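Local coordinates for protein endoribonuclease ToxN (Bacillus thuringiensis, PDB 4ATO) that cleaves RNA within A-rich sequences as the toxin of a type III toxin-antitoxin system and is held in check by its pseudoknot RNA antitoxin, at residues Y19-E22 against K26-F29; K45-D50 against K134-V139. All blocks are in the same frame, centred on the assembly; numbering follows the deposited sequence.

Contact 1 (Y19-E22 against K26-F29). With nucleotides of chain B.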
loop_
_atom_site.group_PDB
_atom_site.type_symbol
_atom_site.label_atom_id
_atom_site.label_comp_id
_atom_site.label_asym_id
_atom_site.label_seq_id
_atom_site.Cartn_x
_atom_site.Cartn_y
_atom_site.Cartn_z
ATOM N N TYR A 19 -7.010 29.332 35.999
ATOM C CA TYR A 19 -8.095 30.232 35.662
ATOM C C TYR A 19 -9.185 29.457 34.935
ATOM O O TYR A 19 -10.366 29.668 35.188
ATOM C CB TYR A 19 -7.568 31.377 34.809
ATOM C CG TYR A 19 -8.620 32.166 34.073
ATOM C CD1 TYR A 19 -9.311 33.190 34.699
ATOM C CD2 TYR A 19 -8.893 31.911 32.735
ATOM C CE1 TYR A 19 -10.262 33.924 34.022
ATOM C CE2 TYR A 19 -9.834 32.637 32.050
ATOM C CZ TYR A 19 -10.519 33.645 32.695
ATOM O OH TYR A 19 -11.464 34.374 32.005
ATOM N N LEU A 20 -8.795 28.542 34.046
ATOM C CA LEU A 20 -9.792 27.723 33.364
ATOM C C LEU A 20 -10.478 26.741 34.324
ATOM O O LEU A 20 -11.701 26.602 34.303
ATOM C CB LEU A 20 -9.199 26.978 32.164
ATOM C CG LEU A 20 -8.944 27.734 30.856
ATOM C CD1 LEU A 20 -8.659 26.726 29.739
ATOM C CD2 LEU A 20 -10.092 28.648 30.457
ATOM N N ARG A 21 -9.705 26.082 35.184
ATOM C CA ARG A 21 -10.286 25.062 36.063
ATOM C C ARG A 21 -11.326 25.636 37.037
ATOM O O ARG A 21 -12.128 24.895 37.613
ATOM C CB ARG A 21 -9.206 24.251 36.790
ATOM C CG ARG A 21 -9.737 22.971 37.457
ATOM C CD ARG A 21 -8.659 21.905 37.666
ATOM N NE ARG A 21 -7.438 22.487 38.205
ATOM C CZ ARG A 21 -6.320 22.646 37.507
ATOM N NH1 ARG A 21 -6.268 22.243 36.247
ATOM N NH2 ARG A 21 -5.255 23.200 38.071
ATOM N N GLU A 22 -11.319 26.958 37.200
ATOM C CA GLU A 22 -12.388 27.646 37.918
ATOM C C GLU A 22 -13.740 27.352 37.263
ATOM O O GLU A 22 -14.733 27.105 37.948
ATOM C CB GLU A 22 -12.149 29.158 37.936
ATOM C CG GLU A 22 -10.875 29.596 38.640
ATOM C CD GLU A 22 -10.631 31.097 38.534
ATOM O OE1 GLU A 22 -11.330 31.765 37.739
ATOM O OE2 GLU A 22 -9.740 31.608 39.245
ATOM N N LYS A 26 -12.556 19.667 35.074
ATOM C CA LYS A 26 -11.921 18.601 34.290
ATOM C C LYS A 26 -10.654 19.047 33.564
ATOM O O LYS A 26 -9.977 18.224 32.937
ATOM C CB LYS A 26 -12.898 17.978 33.285
ATOM C CG LYS A 26 -14.073 17.237 33.899
ATOM C CD LYS A 26 -15.104 16.952 32.826
ATOM C CE LYS A 26 -16.488 16.836 33.392
ATOM N NZ LYS A 26 -17.492 17.296 32.399
ATOM N N VAL A 27 -10.330 20.333 33.638
ATOM C CA VAL A 27 -9.077 20.821 33.061
ATOM C C VAL A 27 -7.913 20.113 33.758
ATOM O O VAL A 27 -7.930 19.951 34.976
ATOM C CB VAL A 27 -8.939 22.357 33.208
ATOM C CG1 VAL A 27 -7.589 22.831 32.689
ATOM C CG2 VAL A 27 -10.064 23.067 32.470
ATOM N N PRO A 28 -6.913 19.655 32.986
ATOM C CA PRO A 28 -5.836 18.866 33.600
ATOM C C PRO A 28 -4.908 19.678 34.503
ATOM O O PRO A 28 -4.527 20.799 34.138
ATOM C CB PRO A 28 -5.043 18.354 32.389
ATOM C CG PRO A 28 -5.997 18.463 31.223
ATOM C CD PRO A 28 -6.807 19.679 31.516
ATOM N N PHE A 29 -4.553 19.108 35.658
ATOM C CA PHE A 29 -3.529 19.681 36.528
ATOM C C PHE A 29 -2.262 19.851 35.685
ATOM O O PHE A 29 -1.899 18.958 34.919
ATOM C CB PHE A 29 -3.207 18.739 37.695
ATOM C CG PHE A 29 -4.333 18.536 38.675
ATOM C CD1 PHE A 29 -5.451 19.348 38.665
ATOM C CD2 PHE A 29 -4.247 17.536 39.636
ATOM C CE1 PHE A 29 -6.474 19.154 39.585
ATOM C CE2 PHE A 29 -5.263 17.336 40.559
ATOM C CZ PHE A 29 -6.375 18.143 40.532
ATOM O "O5'" A B 1 -2.735 13.501 35.211
ATOM C "C5'" A B 1 -2.025 12.793 36.219
ATOM C "C4'" A B 1 -2.832 12.676 37.483
ATOM O "O4'" A B 1 -3.195 13.996 37.950
ATOM C "C3'" A B 1 -4.157 11.945 37.359
ATOM O "O3'" A B 1 -4.006 10.536 37.438
ATOM C "C2'" A B 1 -4.974 12.528 38.507
ATOM O "O2'" A B 1 -4.627 11.899 39.726
ATOM C "C1'" A B 1 -4.465 13.963 38.557
ATOM N N9 A B 1 -5.346 14.923 37.861
ATOM C C8 A B 1 -4.993 15.690 36.775
ATOM N N7 A B 1 -5.939 16.507 36.374
ATOM C C5 A B 1 -6.984 16.282 37.262
ATOM C C6 A B 1 -8.272 16.851 37.371
ATOM N N6 A B 1 -8.752 17.792 36.546
ATOM N N1 A B 1 -9.066 16.410 38.366
ATOM C C2 A B 1 -8.586 15.467 39.190
ATOM N N3 A B 1 -7.397 14.862 39.191
ATOM C C4 A B 1 -6.630 15.314 38.190
ATOM P P A B 2 -5.065 9.557 36.730
ATOM O OP1 A B 2 -4.640 8.175 37.037
ATOM O OP2 A B 2 -5.172 9.980 35.307
ATOM O "O5'" A B 2 -6.424 9.887 37.478
ATOM C "C5'" A B 2 -6.698 9.396 38.777
ATOM C "C4'" A B 2 -8.047 9.866 39.236
ATOM O "O4'" A B 2 -8.092 11.312 39.171
ATOM C "C3'" A B 2 -9.216 9.401 38.380
ATOM O "O3'" A B 2 -9.712 8.147 38.796
ATOM C "C2'" A B 2 -10.235 10.529 38.506
ATOM O "O2'" A B 2 -11.014 10.371 39.685
ATOM C "C1'" A B 2 -9.341 11.748 38.692
ATOM N N9 A B 2 -9.118 12.521 37.450
ATOM C C8 A B 2 -7.989 12.489 36.667
ATOM N N7 A B 2 -8.007 13.333 35.664
ATOM C C5 A B 2 -9.211 14.001 35.819
ATOM C C6 A B 2 -9.820 15.026 35.077
ATOM N N6 A B 2 -9.253 15.571 34.012
ATOM N N1 A B 2 -11.028 15.484 35.475
ATOM C C2 A B 2 -11.577 14.923 36.561
ATOM N N3 A B 2 -11.103 13.954 37.341
ATOM C C4 A B 2 -9.901 13.525 36.918
#

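Contact 2 (K45-D50 against K134-V139)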
loop_
_atom_site.group_PDB
_atom_site.type_symbol
_atom_site.label_atom_id
_atom_site.label_comp_id
_atom_site.label_asym_id
_atom_site.label_seq_id
_atom_site.Cartn_x
_atom_site.Cartn_y
_atom_site.Cartn_z
ATOM N N LYS A 45 -7.998 26.232 13.766
ATOM C CA LYS A 45 -8.772 26.897 14.806
ATOM C C LYS A 45 -10.176 26.324 14.866
ATOM O O LYS A 45 -10.678 25.815 13.873
ATOM C CB LYS A 45 -8.843 28.408 14.547
ATOM C CG LYS A 45 -7.484 29.089 14.623
ATOM C CD LYS A 45 -7.601 30.589 14.843
ATOM C CE LYS A 45 -6.223 31.239 14.903
ATOM N NZ LYS A 45 -6.314 32.675 15.278
ATOM N N ILE A 46 -10.796 26.392 16.039
ATOM C CA ILE A 46 -12.200 26.028 16.183
ATOM C C ILE A 46 -12.963 27.242 16.684
ATOM O O ILE A 46 -12.678 27.749 17.769
ATOM C CB ILE A 46 -12.392 24.876 17.162
ATOM C CG1 ILE A 46 -11.589 23.653 16.707
ATOM C CG2 ILE A 46 -13.864 24.530 17.273
ATOM C CD1 ILE A 46 -11.560 22.518 17.730
ATOM N N ASN A 47 -13.907 27.717 15.871
ATOM C CA ASN A 47 -14.654 28.939 16.161
ATOM C C ASN A 47 -13.767 30.099 16.574
ATOM O O ASN A 47 -14.109 30.871 17.473
ATOM C CB ASN A 47 -15.736 28.687 17.207
ATOM C CG ASN A 47 -16.902 27.891 16.653
ATOM O OD1 ASN A 47 -17.303 28.082 15.502
ATOM N ND2 ASN A 47 -17.447 26.989 17.464
ATOM N N GLY A 48 -12.622 30.217 15.909
ATOM C CA GLY A 48 -11.702 31.305 16.164
ATOM C C GLY A 48 -10.718 31.033 17.289
ATOM O O GLY A 48 -9.818 31.835 17.514
ATOM N N HIS A 49 -10.878 29.908 17.986
ATOM C CA HIS A 49 -9.997 29.574 19.119
ATOM C C HIS A 49 -8.888 28.586 18.751
ATOM O O HIS A 49 -9.105 27.632 17.999
ATOM C CB HIS A 49 -10.810 29.017 20.289
ATOM C CG HIS A 49 -11.941 29.905 20.710
ATOM N ND1 HIS A 49 -11.795 30.905 21.650
ATOM C CD2 HIS A 49 -13.235 29.954 20.310
ATOM C CE1 HIS A 49 -12.948 31.529 21.811
ATOM N NE2 HIS A 49 -13.837 30.972 21.008
ATOM N N ASP A 50 -7.693 28.831 19.279
ATOM C CA ASP A 50 -6.609 27.856 19.196
ATOM C C ASP A 50 -6.814 26.802 20.279
ATOM O O ASP A 50 -6.802 27.122 21.470
ATOM C CB ASP A 50 -5.255 28.538 19.403
ATOM C CG ASP A 50 -4.924 29.541 18.310
ATOM O OD1 ASP A 50 -5.134 29.230 17.118
ATOM O OD2 ASP A 50 -4.449 30.644 18.646
ATOM N N LYS A 134 -15.094 15.246 15.777
ATOM C CA LYS A 134 -16.254 14.444 16.163
ATOM C C LYS A 134 -16.693 14.776 17.579
ATOM O O LYS A 134 -17.888 14.990 17.815
ATOM C CB LYS A 134 -15.988 12.934 16.030
ATOM C CG LYS A 134 -15.927 12.435 14.599
ATOM C CD LYS A 134 -15.633 10.935 14.553
ATOM C CE LYS A 134 -15.257 10.464 13.148
ATOM N NZ LYS A 134 -16.230 10.845 12.087
ATOM N N VAL A 135 -15.752 14.827 18.527
ATOM C CA VAL A 135 -16.190 15.075 19.906
ATOM C C VAL A 135 -16.622 16.516 20.167
ATOM O O VAL A 135 -17.596 16.745 20.880
ATOM C CB VAL A 135 -15.241 14.524 21.017
ATOM C CG1 VAL A 135 -14.198 13.598 20.455
ATOM C CG2 VAL A 135 -14.637 15.643 21.867
ATOM N N TYR A 136 -15.924 17.481 19.574
ATOM C CA TYR A 136 -16.318 18.876 19.729
ATOM C C TYR A 136 -17.752 19.076 19.240
ATOM O O TYR A 136 -18.551 19.729 19.898
ATOM C CB TYR A 136 -15.393 19.806 18.954
ATOM C CG TYR A 136 -15.755 21.271 19.128
ATOM C CD1 TYR A 136 -15.217 22.007 20.169
ATOM C CD2 TYR A 136 -16.633 21.912 18.253
ATOM C CE1 TYR A 136 -15.529 23.333 20.344
ATOM C CE2 TYR A 136 -16.960 23.249 18.428
ATOM C CZ TYR A 136 -16.399 23.953 19.478
ATOM O OH TYR A 136 -16.690 25.286 19.678
ATOM N N LYS A 137 -18.060 18.514 18.075
ATOM C CA LYS A 137 -19.406 18.599 17.519
ATOM C C LYS A 137 -20.430 18.012 18.484
ATOM O O LYS A 137 -21.429 18.656 18.810
ATOM C CB LYS A 137 -19.484 17.861 16.179
ATOM C CG LYS A 137 -20.006 18.698 15.020
ATOM C CD LYS A 137 -19.014 19.796 14.631
ATOM C CE LYS A 137 -19.493 20.600 13.420
ATOM N NZ LYS A 137 -20.753 21.360 13.687
ATOM N N ASP A 138 -20.177 16.790 18.947
ATOM C CA ASP A 138 -21.134 16.111 19.820
ATOM C C ASP A 138 -21.288 16.741 21.201
ATOM O O ASP A 138 -22.380 16.733 21.771
ATOM C CB ASP A 138 -20.804 14.627 19.947
ATOM C CG ASP A 138 -21.531 13.789 18.925
ATOM O OD1 ASP A 138 -22.396 14.342 18.215
ATOM O OD2 ASP A 138 -21.249 12.580 18.837
ATOM N N VAL A 139 -20.204 17.277 21.747
ATOM C CA VAL A 139 -20.279 17.890 23.065
ATOM C C VAL A 139 -21.097 19.181 22.998
ATOM O O VAL A 139 -21.854 19.494 23.919
ATOM C CB VAL A 139 -18.876 18.134 23.678
ATOM C CG1 VAL A 139 -18.943 19.128 24.842
ATOM C CG2 VAL A 139 -18.275 16.816 24.146
#

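Contact 1 (Y19-E22 against K26-F29)
The F29 ring meets A1 of chain B with a face and R21 with its edge: C5 of the adenine lies 3.5 Å above the ring plane, while the edge is turned to the R21 guanidinium. Over the guanidinium, F29 CD1 sits 3.6 Å from R21 CZ, above the centre of one face, and the two planes stand 76° apart, an edge-to-face approach. Along the guanidinium edge lie two backbone carbonyls. R21 NH1 donates to V27 O at 3.1 Å (N-H...O 146°), coming from above the carbonyl plane, and R21 NH1 also makes a weak bond to P28 O at 3.1 Å. The bend at chi3 (45°) curls the end of the arginine over the loop, and D18 takes NH2 in a salt bridge. Here helix 14-23 packs against the loop that follows it, in a ToxN-family fold of the SH3 clan, and the loop presents main-chain oxygens to two adenines of the bound ToxI RNA, consistent with recognition of adenine. V27 O also accepts a hydrogen bond from N6 of A1 at 2.8 Å, so two donors grip one oxygen. K26 O accepts a bond from N6 of A2 of chain B, 3.0 Å away. On the apolar side, V27 CG2 meets L20 CB at 4.0 Å, and both side chains go on to touch L162 of helix 159-169.

Contact 2 (K45-D50 against K134-V139)
I46 lays its CG2 methyl on the face of the Y136 ring, a CH-pi contact in which the carbon is 3.6 Å from the ring centroid and 18° off the normal. The methyl is shifted toward the hydroxyl end, so Y136 CZ is the nearest ring atom to I46 CG2, at 3.4 Å. With CG anti to the backbone N (chi1 -178°), the tyrosine reaches out from helix 108-139 to the loop; M87 of strand 78-89 also touches its side chain. This is the tight half. The other half is looser: N47, exposed and also touching a crystal neighbour, comes in at the ring edge and gives a hydrogen from ND2 to Y136 OH at 2.9 Å, a bent bond of 137°. The same hydroxyl is hydrogen-bonded to E163 of helix 159-169, so the hydroxyl of this buried tyrosine has two partners. N47 and G48 both have positive phi, and I46 and H49 exchange two backbone bonds, I46 N to H49 O at 2.9 Å and H49 N to I46 O at 2.8 Å: a type I' turn, the tight two-residue turn common in beta-hairpins, at the tip of the connection between antiparallel strands 38-41 and 51-56.

From the N terminus, strand 9-12 leads into helix 14-23, and contact 1 closes at once over the short turn behind that helix. The chain then enters strand 38-41 and turns back at 45-50 into strand 51-56, so contact 2 opens only after contact 1 is complete; the two run in series, neither nested nor crossed. Contact 2 spans 83 intervening residues, returning late in the long helix 108-139 and joining it to a hairpin tip of the antiparallel sheet. Their centres are about 18 Å apart and the contacts do not touch. Helix 159-169 borders both contacts, K165 at contact 1 and C166 and Q167 beside H49 at contact 2.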